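Long-range contacts in endoglucanase (PDB 5NRM), which supplies, in this chain, a type I cohesin domain that binds an enzyme-borne dockerin, while the complete protein probably hydrolyses beta-1,4-glucosidic linkages in cellulose: residues V22-I27 / I88-G92; L46-D52 / A95-I101. All coordinates share one frame; numbering follows the deposited sequence. Where two conformers were deposited one is given.

Contact 1 (V22-I27 / I88-G92); sequences VKLSGI and ISTDG
G26 N donates to D91 OD2 at 2.9 Å, coming from above the carboxylate plane (42° out of it), and the next amide, I27 N, takes the other oxygen, D91 OD1, at 3.0 Å on its syn lone pair, the side facing OD2. Held through both oxygens, the carboxylate has little freedom to rotate. D91 is itself exposed, but chi1 of -69° sets CG opposite the carbonyl carbon and next to the backbone N, and from there the acid lies across the turn that ends strand 17-25. G26 makes that turn with a positive phi, which suits glycine.

One step along, the loop becomes strand. L24 and G92 form an antiparallel hydrogen-bonded pair, L24 N to G92 O at 2.9 Å and G92 N to L24 O at 3.0 Å, where strand 92-101 starts beside the end of strand 17-25 in the cohesin jelly-roll sandwich. G92 has backbone angles that would press a CB against the preceding carbonyl oxygen. Its own carbonyl oxygen also meets CA of K23 in a CA-H...O contact.

The side chains of I27 and D91 run past one another head to tail, CB and CG1 of I27 against OD1. The CD1 end of I27 lies 3.6 Å from T90 O and 3.8 Å from I88 CG2, while its CG2 branch faces the carbonyls of I88 and S89. F3 and I32 also pack on I27, and I88 rests on I56 and F94. At the far end of the loop a single water ties the two backbones together, donating to S89 O at 2.7 Å and to I27 O at 3.1 Å.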
loop_
_atom_site.group_PDB
_atom_site.type_symbol
_atom_site.label_atom_id
_atom_site.label_comp_id
_atom_site.label_asym_id
_atom_site.label_seq_id
_atom_site.Cartn_x
_atom_site.Cartn_y
_atom_site.Cartn_z
ATOM N N VAL A 22 -2.125 -2.077 11.154
ATOM C CA VAL A 22 -0.821 -2.087 10.461
ATOM C C VAL A 22 -0.171 -0.747 10.705
ATOM O O VAL A 22 -0.799 0.312 10.500
ATOM C CB VAL A 22 -1.028 -2.302 8.939
ATOM C CG1 VAL A 22 0.308 -2.309 8.230
ATOM C CG2 VAL A 22 -1.819 -3.559 8.630
ATOM N N LYS A 23 1.047 -0.777 11.216
ATOM C CA LYS A 23 1.674 0.439 11.775
ATOM C C LYS A 23 3.011 0.722 11.081
ATOM O O LYS A 23 3.669 -0.202 10.548
ATOM C CB LYS A 23 1.931 0.256 13.240
ATOM C CG LYS A 23 0.663 0.067 14.054
ATOM C CD LYS A 23 0.963 -0.265 15.513
ATOM C CE LYS A 23 0.916 1.012 16.272
ATOM N NZ LYS A 23 1.187 0.750 17.677
ATOM N N LEU A 24 3.386 2.013 11.122
ATOM C CA LEU A 24 4.716 2.488 10.745
ATOM C C LEU A 24 5.337 3.081 11.964
ATOM O O LEU A 24 4.690 3.776 12.780
ATOM C CB LEU A 24 4.625 3.525 9.661
ATOM C CG LEU A 24 3.975 3.102 8.389
ATOM C CD1 LEU A 24 4.051 4.246 7.380
ATOM C CD2 LEU A 24 4.599 1.831 7.787
ATOM N N SER A 25 6.634 2.825 12.109
ATOM C CA SER A 25 7.420 3.478 13.131
ATOM C C SER A 25 8.781 3.843 12.577
ATOM O O SER A 25 9.252 3.222 11.636
ATOM C CB SER A 25 7.560 2.620 14.400
ATOM O OG SER A 25 8.514 1.590 14.196
ATOM N N GLY A 26 9.360 4.864 13.172
ATOM C CA GLY A 26 10.656 5.375 12.714
ATOM C C GLY A 26 10.619 6.165 11.439
ATOM O O GLY A 26 11.621 6.236 10.691
ATOM N N ILE A 27 9.474 6.778 11.151
ATOM C CA ILE A 27 9.386 7.708 10.015
ATOM C C ILE A 27 10.334 8.830 10.330
ATOM O O ILE A 27 10.342 9.354 11.449
ATOM C CB ILE A 27 7.965 8.239 9.861
ATOM C CG1 ILE A 27 7.060 7.082 9.448
ATOM C CG2 ILE A 27 7.888 9.327 8.815
ATOM C CD1 ILE A 27 5.570 7.391 9.433
ATOM N N ILE A 88 3.202 11.801 5.192
ATOM C CA ILE A 88 2.904 11.261 6.542
ATOM C C ILE A 88 4.128 11.535 7.351
ATOM O O ILE A 88 5.256 11.277 6.939
ATOM C CB ILE A 88 2.588 9.751 6.495
ATOM C CG1 ILE A 88 1.347 9.479 5.707
ATOM C CG2 ILE A 88 2.578 9.193 7.915
ATOM C CD1 ILE A 88 1.171 8.067 5.318
ATOM N N SER A 89 3.956 12.116 8.538
ATOM C CA SER A 89 5.047 12.563 9.360
ATOM C C SER A 89 5.130 11.883 10.761
ATOM O O SER A 89 6.193 11.883 11.423
ATOM C CB SER A 89 4.867 14.070 9.608
ATOM O OG SER A 89 3.519 14.302 10.124
ATOM N N THR A 90 4.035 11.228 11.127
ATOM C CA THR A 90 3.860 10.741 12.492
ATOM C C THR A 90 3.740 9.235 12.486
ATOM O O THR A 90 3.043 8.651 11.688
ATOM C CB THR A 90 2.557 11.358 13.050
ATOM O OG1 THR A 90 2.776 12.775 13.072
ATOM C CG2 THR A 90 2.277 10.867 14.470
ATOM N N ASP A 91 4.478 8.625 13.392
ATOM C CA ASP A 91 4.397 7.211 13.586
ATOM C C ASP A 91 3.032 6.828 14.165
ATOM O O ASP A 91 2.456 7.570 14.973
ATOM C CB ASP A 91 5.482 6.739 14.572
ATOM C CG ASP A 91 6.914 6.833 14.035
ATOM O OD1 ASP A 91 7.027 7.022 12.840
ATOM O OD2 ASP A 91 7.891 6.631 14.882
ATOM N N GLY A 92 2.575 5.631 13.815
ATOM C CA GLY A 92 1.315 5.133 14.334
ATOM C C GLY A 92 0.667 4.185 13.368
ATOM O O GLY A 92 1.316 3.529 12.556
HETATM O O HOH W 1 8.004 10.605 13.048
#

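Contact 2 (L46-D52 / A95-I101); sequences LEYISGD and ANLNFNI
F99 is sandwiched between L46 and Y48, which approach opposite faces of its ring. The CD1 methyl of L46 sits almost squarely over one face, 4.1 Å from the F99 ring centroid, a CH-pi contact. From the other face comes the edge of Y48 in an offset edge-to-face pair, planes 66° apart, with Y48 CD1 3.8 Å from F99 CE1. Chi1 of -179° carries the Y48 ring away from its own backbone N and along this face. The Y41 ring, from strand 34-41, also meets F99.

The strands run antiparallel, interrupted by a classic beta bulge: I49 and S50 both face N98, whose carbonyl oxygen takes I49 N at 2.9 Å and, more weakly, S50 N.

On the other face of the sheet, N98 ND2 serves two acceptors, S50 OG at 2.8 Å and D52 OD2 at 3.1 Å, so the amide is steered by both. The D52 carboxylate is met from above its plane, although OD2 lies close to the amide plane of N98. E47 and N100 run side by side with their flat groups turned 57° apart, N100 ND2 donating to E47 OE1 at 3.2 Å; the CD1 methyl of I49 packs against that same nitrogen.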
loop_
_atom_site.group_PDB
_atom_site.type_symbol
_atom_site.label_atom_id
_atom_site.label_comp_id
_atom_site.label_asym_id
_atom_site.label_seq_id
_atom_site.Cartn_x
_atom_site.Cartn_y
_atom_site.Cartn_z
ATOM N N LEU A 46 -10.440 -16.108 8.770
ATOM C CA LEU A 46 -10.831 -14.727 8.756
ATOM C C LEU A 46 -11.558 -14.423 7.470
ATOM O O LEU A 46 -11.093 -14.783 6.364
ATOM C CB LEU A 46 -9.638 -13.777 8.868
ATOM C CG LEU A 46 -8.679 -13.908 10.062
ATOM C CD1 LEU A 46 -7.473 -13.031 9.831
ATOM C CD2 LEU A 46 -9.373 -13.635 11.416
ATOM N N GLU A 47 -12.594 -13.647 7.610
ATOM C CA GLU A 47 -13.365 -13.091 6.470
ATOM C C GLU A 47 -13.058 -11.568 6.436
ATOM O O GLU A 47 -13.415 -10.850 7.363
ATOM C CB GLU A 47 -14.839 -13.334 6.641
ATOM C CG GLU A 47 -15.694 -12.714 5.536
ATOM C CD GLU A 47 -17.212 -12.529 5.897
ATOM O OE1 GLU A 47 -17.716 -12.559 7.078
ATOM O OE2 GLU A 47 -17.955 -12.227 4.907
ATOM N N TYR A 48 -12.369 -11.110 5.381
ATOM C CA TYR A 48 -12.137 -9.670 5.212
ATOM C C TYR A 48 -13.369 -8.914 4.906
ATOM O O TYR A 48 -14.110 -9.284 3.998
ATOM C CB TYR A 48 -11.098 -9.448 4.142
ATOM C CG TYR A 48 -10.751 -8.003 3.889
ATOM C CD1 TYR A 48 -9.935 -7.324 4.775
ATOM C CD2 TYR A 48 -11.209 -7.336 2.735
ATOM C CE1 TYR A 48 -9.554 -6.047 4.549
ATOM C CE2 TYR A 48 -10.819 -6.034 2.536
ATOM C CZ TYR A 48 -9.951 -5.426 3.415
ATOM O OH TYR A 48 -9.583 -4.110 3.071
ATOM N N ILE A 49 -13.603 -7.858 5.669
ATOM C CA ILE A 49 -14.783 -7.012 5.485
ATOM C C ILE A 49 -14.411 -5.650 4.820
ATOM O O ILE A 49 -15.010 -5.226 3.804
ATOM C CB ILE A 49 -15.513 -6.795 6.806
ATOM C CG1 ILE A 49 -15.977 -8.196 7.306
ATOM C CG2 ILE A 49 -16.687 -5.831 6.663
ATOM C CD1 ILE A 49 -16.976 -8.920 6.440
ATOM N N SER A 50 -13.404 -4.993 5.366
ATOM C CA SER A 50 -13.005 -3.680 4.844
ATOM C C SER A 50 -11.668 -3.300 5.438
ATOM O O SER A 50 -11.150 -3.928 6.391
ATOM C CB SER A 50 -14.062 -2.618 5.276
ATOM O OG SER A 50 -14.054 -2.440 6.702
ATOM N N GLY A 51 -11.104 -2.236 4.885
ATOM C CA GLY A 51 -9.847 -1.713 5.332
ATOM C C GLY A 51 -9.885 -0.226 5.298
ATOM O O GLY A 51 -10.314 0.340 4.279
ATOM N N ASP A 52 -9.438 0.383 6.391
ATOM C CA ASP A 52 -9.512 1.828 6.576
ATOM C C ASP A 52 -8.165 2.424 6.797
ATOM O O ASP A 52 -7.294 1.870 7.419
ATOM C CB ASP A 52 -10.435 2.146 7.770
ATOM C CG ASP A 52 -11.881 1.766 7.528
ATOM O OD1 ASP A 52 -12.385 2.154 6.454
ATOM O OD2 ASP A 52 -12.456 1.144 8.432
ATOM N N ALA A 95 -2.968 1.500 8.639
ATOM C CA ALA A 95 -4.214 0.879 8.146
ATOM C C ALA A 95 -4.853 0.094 9.258
ATOM O O ALA A 95 -4.146 -0.537 10.058
ATOM C CB ALA A 95 -3.961 -0.036 6.972
ATOM N N ASN A 96 -6.180 0.077 9.275
ATOM C CA ASN A 96 -6.990 -0.824 10.154
ATOM C C ASN A 96 -7.693 -1.827 9.267
ATOM O O ASN A 96 -8.513 -1.397 8.427
ATOM C CB ASN A 96 -7.980 0.024 10.958
ATOM C CG ASN A 96 -7.253 0.912 11.960
ATOM O OD1 ASN A 96 -7.328 2.208 11.880
ATOM N ND2 ASN A 96 -6.576 0.289 12.876
ATOM N N LEU A 97 -7.422 -3.110 9.477
ATOM C CA LEU A 97 -7.981 -4.146 8.691
ATOM C C LEU A 97 -9.131 -4.739 9.511
ATOM O O LEU A 97 -8.906 -5.224 10.605
ATOM C CB LEU A 97 -6.919 -5.167 8.353
ATOM C CG LEU A 97 -5.652 -4.646 7.672
ATOM C CD1 LEU A 97 -4.706 -5.857 7.482
ATOM C CD2 LEU A 97 -5.975 -3.898 6.371
ATOM N N ASN A 98 -10.306 -4.746 8.935
ATOM C CA ASN A 98 -11.511 -5.254 9.620
ATOM C C ASN A 98 -11.937 -6.619 9.100
ATOM O O ASN A 98 -12.207 -6.789 7.918
ATOM C CB ASN A 98 -12.653 -4.258 9.432
ATOM C CG ASN A 98 -12.272 -2.870 9.846
ATOM O OD1 ASN A 98 -11.903 -2.691 11.000
ATOM N ND2 ASN A 98 -12.445 -1.884 8.955
ATOM N N PHE A 99 -11.869 -7.624 9.967
ATOM C CA PHE A 99 -12.290 -8.971 9.679
ATOM C C PHE A 99 -13.464 -9.404 10.563
ATOM O O PHE A 99 -13.612 -8.943 11.677
ATOM C CB PHE A 99 -11.114 -9.911 10.009
ATOM C CG PHE A 99 -9.876 -9.663 9.179
ATOM C CD1 PHE A 99 -9.768 -10.159 7.880
ATOM C CD2 PHE A 99 -8.845 -8.883 9.713
ATOM C CE1 PHE A 99 -8.564 -9.945 7.182
ATOM C CE2 PHE A 99 -7.677 -8.697 9.033
ATOM C CZ PHE A 99 -7.569 -9.185 7.736
ATOM N N ASN A 100 -14.205 -10.424 10.101
ATOM C CA ASN A 100 -15.017 -11.264 10.960
ATOM C C ASN A 100 -14.237 -12.579 11.142
ATOM O O ASN A 100 -13.724 -13.124 10.167
ATOM C CB ASN A 100 -16.336 -11.535 10.287
ATOM C CG ASN A 100 -17.278 -10.355 10.288
ATOM O OD1 ASN A 100 -17.220 -9.484 11.154
ATOM N ND2 ASN A 100 -18.106 -10.285 9.275
ATOM N N ILE A 101 -14.101 -13.043 12.379
ATOM C CA ILE A 101 -13.484 -14.269 12.675
ATOM C C ILE A 101 -14.492 -15.367 12.463
ATOM O O ILE A 101 -15.555 -15.366 13.130
ATOM C CB ILE A 101 -12.958 -14.292 14.129
ATOM C CG1 ILE A 101 -12.000 -13.136 14.390
ATOM C CG2 ILE A 101 -12.213 -15.610 14.372
ATOM C CD1 ILE A 101 -11.660 -12.888 15.831
#

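In the fold
Strand 92-101 takes part in both contacts: contact 1 pairs its start with strand 17-25, and contact 2 pairs most of its length with strand 46-53. The contact centres are about 20 Å apart, on opposite sides of the centre of the chain, and along the chain the segments interleave, 22-27, 46-52, 88-92, 95-101. They still meet where V22 N probably hydrogen-bonds to A95 O at 2.8 Å and V22 CG2 packs 3.9 Å from L97 CD1. Strands 4-12 and 132-140 continue this sheet beyond 17-25. Neither contact touches the second protein chain of the assembly, consistent with type I cohesins, which bind dockerin through the other sheet of the sandwich.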